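PDB 6DNT: NAD-dependent epimerase/dehydratase from Methanobrevibacter ruminantium, which probably interconverts UDP-N-acetylglucosamine and UDP-N-acetylgalactosamine with bound NAD, and also binds UDP-N-acetylmuramic acid. Local coordinates for residues A[54-59]-A[256-261]; A[106-111]-A[134-139]. All blocks are in the same frame, centred on the assembly; numbering follows the deposited sequence.

Contact 1. Residues A[54-59]-A[256-261]; sequences DALIDD and ANILSA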
# COMPACT_ATOMS: atom_id res chain seq x y z
N ASP A 54 -18.81 -4.42 -23.18
CA ASP A 54 -19.18 -4.57 -24.60
C ASP A 54 -18.51 -5.79 -25.23
O ASP A 54 -19.13 -6.49 -26.03
CB ASP A 54 -18.79 -3.33 -25.42
CG ASP A 54 -19.67 -2.12 -25.16
OD1 ASP A 54 -20.77 -2.21 -24.57
OD2 ASP A 54 -19.25 -1.02 -25.59
N ALA A 55 -17.25 -6.02 -24.89
CA ALA A 55 -16.47 -7.08 -25.51
C ALA A 55 -16.83 -8.48 -25.00
O ALA A 55 -16.58 -9.47 -25.69
CB ALA A 55 -14.99 -6.82 -25.31
N LEU A 56 -17.41 -8.56 -23.80
CA LEU A 56 -17.74 -9.85 -23.19
C LEU A 56 -19.21 -10.25 -23.29
O LEU A 56 -19.53 -11.44 -23.15
CB LEU A 56 -17.36 -9.81 -21.71
CG LEU A 56 -15.86 -9.76 -21.42
CD1 LEU A 56 -15.63 -9.67 -19.92
CD2 LEU A 56 -15.16 -10.97 -22.01
N ILE A 57 -20.10 -9.28 -23.45
CA ILE A 57 -21.52 -9.48 -23.18
C ILE A 57 -22.25 -10.45 -24.12
O ILE A 57 -23.23 -11.08 -23.71
CB ILE A 57 -22.27 -8.12 -23.12
CG1 ILE A 57 -23.65 -8.25 -22.46
CG2 ILE A 57 -22.38 -7.48 -24.51
CD1 ILE A 57 -23.63 -8.76 -21.03
N ASP A 58 -21.79 -10.57 -25.36
CA ASP A 58 -22.48 -11.47 -26.31
C ASP A 58 -22.33 -12.93 -25.92
O ASP A 58 -23.29 -13.70 -26.09
CB ASP A 58 -22.00 -11.26 -27.75
CG ASP A 58 -22.58 -10.01 -28.39
OD1 ASP A 58 -23.58 -9.44 -27.89
OD2 ASP A 58 -22.03 -9.59 -29.43
N ASP A 59 -21.18 -13.30 -25.39
CA ASP A 59 -20.87 -14.70 -25.12
C ASP A 59 -20.77 -15.06 -23.63
O ASP A 59 -20.50 -16.22 -23.30
CB ASP A 59 -19.58 -15.08 -25.86
CG ASP A 59 -19.72 -14.98 -27.37
OD1 ASP A 59 -20.74 -15.46 -27.91
OD2 ASP A 59 -18.84 -14.39 -28.02
N ALA A 256 -6.51 -6.32 -23.27
CA ALA A 256 -5.53 -6.71 -22.25
C ALA A 256 -6.21 -7.29 -21.01
O ALA A 256 -5.70 -8.23 -20.42
CB ALA A 256 -4.64 -5.52 -21.88
N ASN A 257 -7.34 -6.71 -20.62
CA ASN A 257 -8.09 -7.23 -19.48
C ASN A 257 -8.54 -8.66 -19.73
O ASN A 257 -8.34 -9.55 -18.89
CB ASN A 257 -9.31 -6.35 -19.18
CG ASN A 257 -9.01 -5.28 -18.15
OD1 ASN A 257 -9.33 -5.45 -16.99
ND2 ASN A 257 -8.39 -4.19 -18.58
N ILE A 258 -9.11 -8.89 -20.91
CA ILE A 258 -9.70 -10.18 -21.25
C ILE A 258 -8.61 -11.24 -21.41
O ILE A 258 -8.75 -12.35 -20.88
CB ILE A 258 -10.59 -10.07 -22.49
CG1 ILE A 258 -11.80 -9.18 -22.15
CG2 ILE A 258 -11.08 -11.44 -22.94
CD1 ILE A 258 -12.59 -8.69 -23.34
N LEU A 259 -7.53 -10.90 -22.09
CA LEU A 259 -6.37 -11.79 -22.20
C LEU A 259 -5.74 -12.12 -20.85
O LEU A 259 -5.30 -13.25 -20.63
CB LEU A 259 -5.33 -11.20 -23.16
CG LEU A 259 -5.74 -11.20 -24.64
CD1 LEU A 259 -4.80 -10.35 -25.47
CD2 LEU A 259 -5.77 -12.62 -25.18
N SER A 260 -5.71 -11.16 -19.92
CA SER A 260 -5.17 -11.39 -18.58
C SER A 260 -6.00 -12.40 -17.79
O SER A 260 -5.46 -13.22 -17.03
CB SER A 260 -5.10 -10.08 -17.78
OG SER A 260 -4.18 -9.19 -18.38
N ALA A 261 -7.31 -12.33 -17.97
CA ALA A 261 -8.23 -13.25 -17.31
C ALA A 261 -7.98 -14.68 -17.77
O ALA A 261 -8.04 -15.61 -16.97
CB ALA A 261 -9.68 -12.86 -17.59

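Contact 2. Residues A[106-111]-A[134-139]; sequences VFHLAA and LKLFIA. With NAD (nicotinamide-adenine-dinucleotide), chain B.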
# COMPACT_ATOMS: atom_id res chain seq x y z
N VAL A 106 -13.38 -11.67 -12.02
CA VAL A 106 -13.74 -10.36 -11.52
C VAL A 106 -12.78 -9.33 -12.12
O VAL A 106 -11.57 -9.44 -11.96
CB VAL A 106 -13.69 -10.29 -9.99
CG1 VAL A 106 -13.95 -8.87 -9.49
CG2 VAL A 106 -14.69 -11.27 -9.39
N PHE A 107 -13.34 -8.35 -12.82
CA PHE A 107 -12.57 -7.24 -13.39
C PHE A 107 -12.86 -6.05 -12.50
O PHE A 107 -14.00 -5.60 -12.41
CB PHE A 107 -13.01 -6.95 -14.81
CG PHE A 107 -12.80 -8.09 -15.75
CD1 PHE A 107 -13.80 -9.06 -15.91
CD2 PHE A 107 -11.63 -8.22 -16.48
CE1 PHE A 107 -13.63 -10.13 -16.77
CE2 PHE A 107 -11.45 -9.30 -17.34
CZ PHE A 107 -12.45 -10.25 -17.47
N HIS A 108 -11.84 -5.57 -11.79
CA HIS A 108 -12.05 -4.51 -10.82
C HIS A 108 -11.58 -3.17 -11.38
O HIS A 108 -10.39 -2.85 -11.31
CB HIS A 108 -11.36 -4.84 -9.49
CG HIS A 108 -11.53 -3.80 -8.45
ND1 HIS A 108 -12.69 -3.08 -8.29
CD2 HIS A 108 -10.69 -3.38 -7.47
CE1 HIS A 108 -12.54 -2.23 -7.29
NE2 HIS A 108 -11.34 -2.40 -6.77
N LEU A 109 -12.52 -2.40 -11.91
CA LEU A 109 -12.25 -1.05 -12.44
C LEU A 109 -12.84 0.06 -11.60
O LEU A 109 -12.47 1.22 -11.79
CB LEU A 109 -12.75 -0.92 -13.88
CG LEU A 109 -12.14 -1.94 -14.82
CD1 LEU A 109 -13.15 -3.02 -15.18
CD2 LEU A 109 -11.60 -1.28 -16.08
N ALA A 110 -13.77 -0.25 -10.68
CA ALA A 110 -14.39 0.79 -9.87
C ALA A 110 -13.32 1.44 -9.00
O ALA A 110 -12.53 0.74 -8.37
CB ALA A 110 -15.52 0.23 -8.99
N ALA A 111 -13.28 2.77 -9.01
CA ALA A 111 -12.33 3.56 -8.23
C ALA A 111 -12.74 5.01 -8.34
O ALA A 111 -13.45 5.37 -9.29
CB ALA A 111 -10.92 3.39 -8.76
N LEU A 134 -10.37 -4.00 -1.01
CA LEU A 134 -10.08 -5.09 -0.07
C LEU A 134 -11.33 -5.92 0.19
O LEU A 134 -11.26 -7.17 0.21
CB LEU A 134 -9.52 -4.56 1.24
CG LEU A 134 -9.17 -5.63 2.27
CD1 LEU A 134 -8.07 -6.53 1.76
CD2 LEU A 134 -8.75 -4.96 3.57
N LYS A 135 -12.46 -5.26 0.38
CA LYS A 135 -13.72 -6.00 0.57
C LYS A 135 -14.00 -6.90 -0.61
O LYS A 135 -14.44 -8.05 -0.44
CB LYS A 135 -14.90 -5.06 0.82
CG LYS A 135 -14.93 -4.43 2.19
CD LYS A 135 -16.22 -3.64 2.39
CE LYS A 135 -16.41 -3.15 3.82
NZ LYS A 135 -17.74 -2.47 3.98
N LEU A 136 -13.72 -6.41 -1.82
CA LEU A 136 -13.90 -7.21 -3.01
C LEU A 136 -12.95 -8.41 -3.04
O LEU A 136 -13.36 -9.54 -3.34
CB LEU A 136 -13.74 -6.34 -4.28
CG LEU A 136 -13.89 -7.04 -5.63
CD1 LEU A 136 -15.33 -7.46 -5.88
CD2 LEU A 136 -13.37 -6.11 -6.73
N PHE A 137 -11.68 -8.16 -2.72
CA PHE A 137 -10.68 -9.21 -2.77
C PHE A 137 -10.97 -10.31 -1.73
O PHE A 137 -10.71 -11.49 -1.99
CB PHE A 137 -9.26 -8.67 -2.56
CG PHE A 137 -8.82 -7.62 -3.57
CD1 PHE A 137 -9.43 -7.46 -4.81
CD2 PHE A 137 -7.76 -6.77 -3.24
CE1 PHE A 137 -8.99 -6.48 -5.69
CE2 PHE A 137 -7.31 -5.81 -4.12
CZ PHE A 137 -7.93 -5.66 -5.35
N ILE A 138 -11.52 -9.92 -0.58
CA ILE A 138 -11.93 -10.90 0.45
C ILE A 138 -13.05 -11.79 -0.10
O ILE A 138 -12.99 -13.01 -0.01
CB ILE A 138 -12.36 -10.20 1.76
CG1 ILE A 138 -11.14 -9.56 2.44
CG2 ILE A 138 -13.04 -11.19 2.70
CD1 ILE A 138 -11.49 -8.52 3.49
N ALA A 139 -14.05 -11.16 -0.71
CA ALA A 139 -15.12 -11.92 -1.35
C ALA A 139 -14.60 -12.78 -2.51
O ALA A 139 -15.14 -13.85 -2.75
CB ALA A 139 -16.22 -10.99 -1.83
PA NAD B . -14.39 6.01 -14.57
O1A NAD B . -15.00 6.26 -15.92
O2A NAD B . -14.62 7.00 -13.49
O5B NAD B . -14.92 4.55 -14.11
C5B NAD B . -15.01 4.19 -12.74
C4B NAD B . -16.38 3.59 -12.55
O4B NAD B . -16.48 3.11 -11.21
C3B NAD B . -17.51 4.60 -12.74
O3B NAD B . -18.48 4.05 -13.61
C2B NAD B . -18.03 4.87 -11.34
O2B NAD B . -19.43 5.19 -11.25
C1B NAD B . -17.69 3.58 -10.62
N9A NAD B . -17.40 3.68 -9.18
C8A NAD B . -16.52 4.52 -8.58
N7A NAD B . -16.47 4.28 -7.24
C5A NAD B . -17.31 3.23 -7.00
C6A NAD B . -17.73 2.47 -5.82
N6A NAD B . -17.22 2.77 -4.61
N1A NAD B . -18.64 1.46 -6.00
C2A NAD B . -19.14 1.16 -7.21
N3A NAD B . -18.80 1.82 -8.34
C4A NAD B . -17.90 2.85 -8.28
O3 NAD B . -12.81 5.77 -14.72
PN NAD B . -12.01 4.98 -15.84
O1N NAD B . -12.89 4.05 -16.62
O2N NAD B . -11.12 5.95 -16.57
O5D NAD B . -11.04 4.13 -14.88
C5D NAD B . -11.29 2.73 -14.68
C4D NAD B . -10.13 2.16 -13.87
O4D NAD B . -8.92 2.32 -14.61
C3D NAD B . -9.93 2.86 -12.53
O3D NAD B . -9.53 1.92 -11.53
C2D NAD B . -8.81 3.83 -12.82
O2D NAD B . -8.11 4.20 -11.64
C1D NAD B . -7.98 3.04 -13.80
N1N NAD B . -7.10 3.83 -14.67
C2N NAD B . -7.60 4.66 -15.60
C3N NAD B . -6.76 5.39 -16.43
C7N NAD B . -7.26 6.34 -17.49
O7N NAD B . -6.43 6.94 -18.17
N7N NAD B . -8.55 6.57 -17.68
C4N NAD B . -5.38 5.23 -16.26
C5N NAD B . -4.88 4.39 -15.28
C6N NAD B . -5.77 3.70 -14.48

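Contact 1. Residues A[54-59]-A[256-261]
The carbonyl oxygen of Ala-256, two residues before Ile-258, the residue that meets Ala-55 and Leu-56, is held twice: Ser-260 N donates the ordinary helix bond, and Ser-260 OG adds a second at 2.7 Å from Ala-256 O. The two donors arrive from opposite faces of the carbonyl plane, the hydroxyl tilted 29° out of it. In this way a small serine can sit buried on a helix flank without leaving its OG unpartnered. The setting is the Rossmann fold of the epimerase family, in which helices 47-56 and 250-262 lie side by side on one face of the central sheet, with Phe-107 of strand 105-108 touching both. The helices meet through hydrocarbon alone. Ile-258 carries the contact: its CG1 is anti to the carbonyl carbon (chi1 -66°) and the chain then runs on extended, which brings CD1 against both partners. Ala-55, which is exposed, is small enough to let the isoleucine tip come to 3.6 Å from its CB. Leu-56, buried, slides alongside Ile-258 in the opposite direction. Its forked end suits a double role, since CD1 goes to Phe-107 while CD2 faces the isoleucine, lying 3.7 Å from Ile-258 CD1 and 3.8 Å from Ile-258 CG1.

Contact 2. Residues A[106-111]-A[134-139]
Leu-136 CD2 is pressed over one face of the His-108 imidazole, 3.6 Å from the ring centroid and 24° off its normal, a CH-pi contact displaced toward the CG-ND1 side. The leucine's CG is anti to its backbone N (chi1 180°), which aims the branched end at the sheet; there the tip of Val-106 meets it, with CG1 3.9 Å from Leu-136 CD2. Phe-137 packs less closely: its CE1 stays 4.0 Å from His-108 CD2, the ring planes standing at 89°. This is a beta-alpha-beta crossover of the Rossmann fold, from strand 105-108 through helix 122-142 to strand 147-153; the axes of segments 106-108 and 134-139 run nearly antiparallel, 10.8 Å apart at closest approach. The histidine suits a buried place because both its nitrogens are bonded, ND1 to Thr-42 and NE2 to Ser-133. With an alanine in place of His-108, Thr-42 and Ser-133 would probably lose their ring partner and a gap would open under Leu-136 CD2. Beyond the strand, Leu-109 O accepts a weak hydrogen bond of 3.0 Å from NAD O3D. The helix's outer side is looser: Lys-135 and Ile-138, both partly exposed, pack on Leu-123 and Pro-122 of the second subunit.

Overall arrangement
Strand 105-108 ties the two contacts together, and their centres lie about 17 Å apart. Val-106 and His-108 point to one side of the sheet, into contact 2, whereas Phe-107 points to the other, where its ring also packs on Asn-257 and Ala-261 of contact 1. Contact 2 is wholly buried and joins a strand to helix 122-142, on the connection to strand 147-153; an aromatic ring with bonded nitrogens mixes polar and apolar chemistry close to the cofactor. Contact 1 brings together two helices far apart in sequence, is partly buried, with Ala-55 exposed, and relies on aliphatic side chains alone. No other chain touches contact 1, whereas the helix of contact 2 also packs on the second subunit.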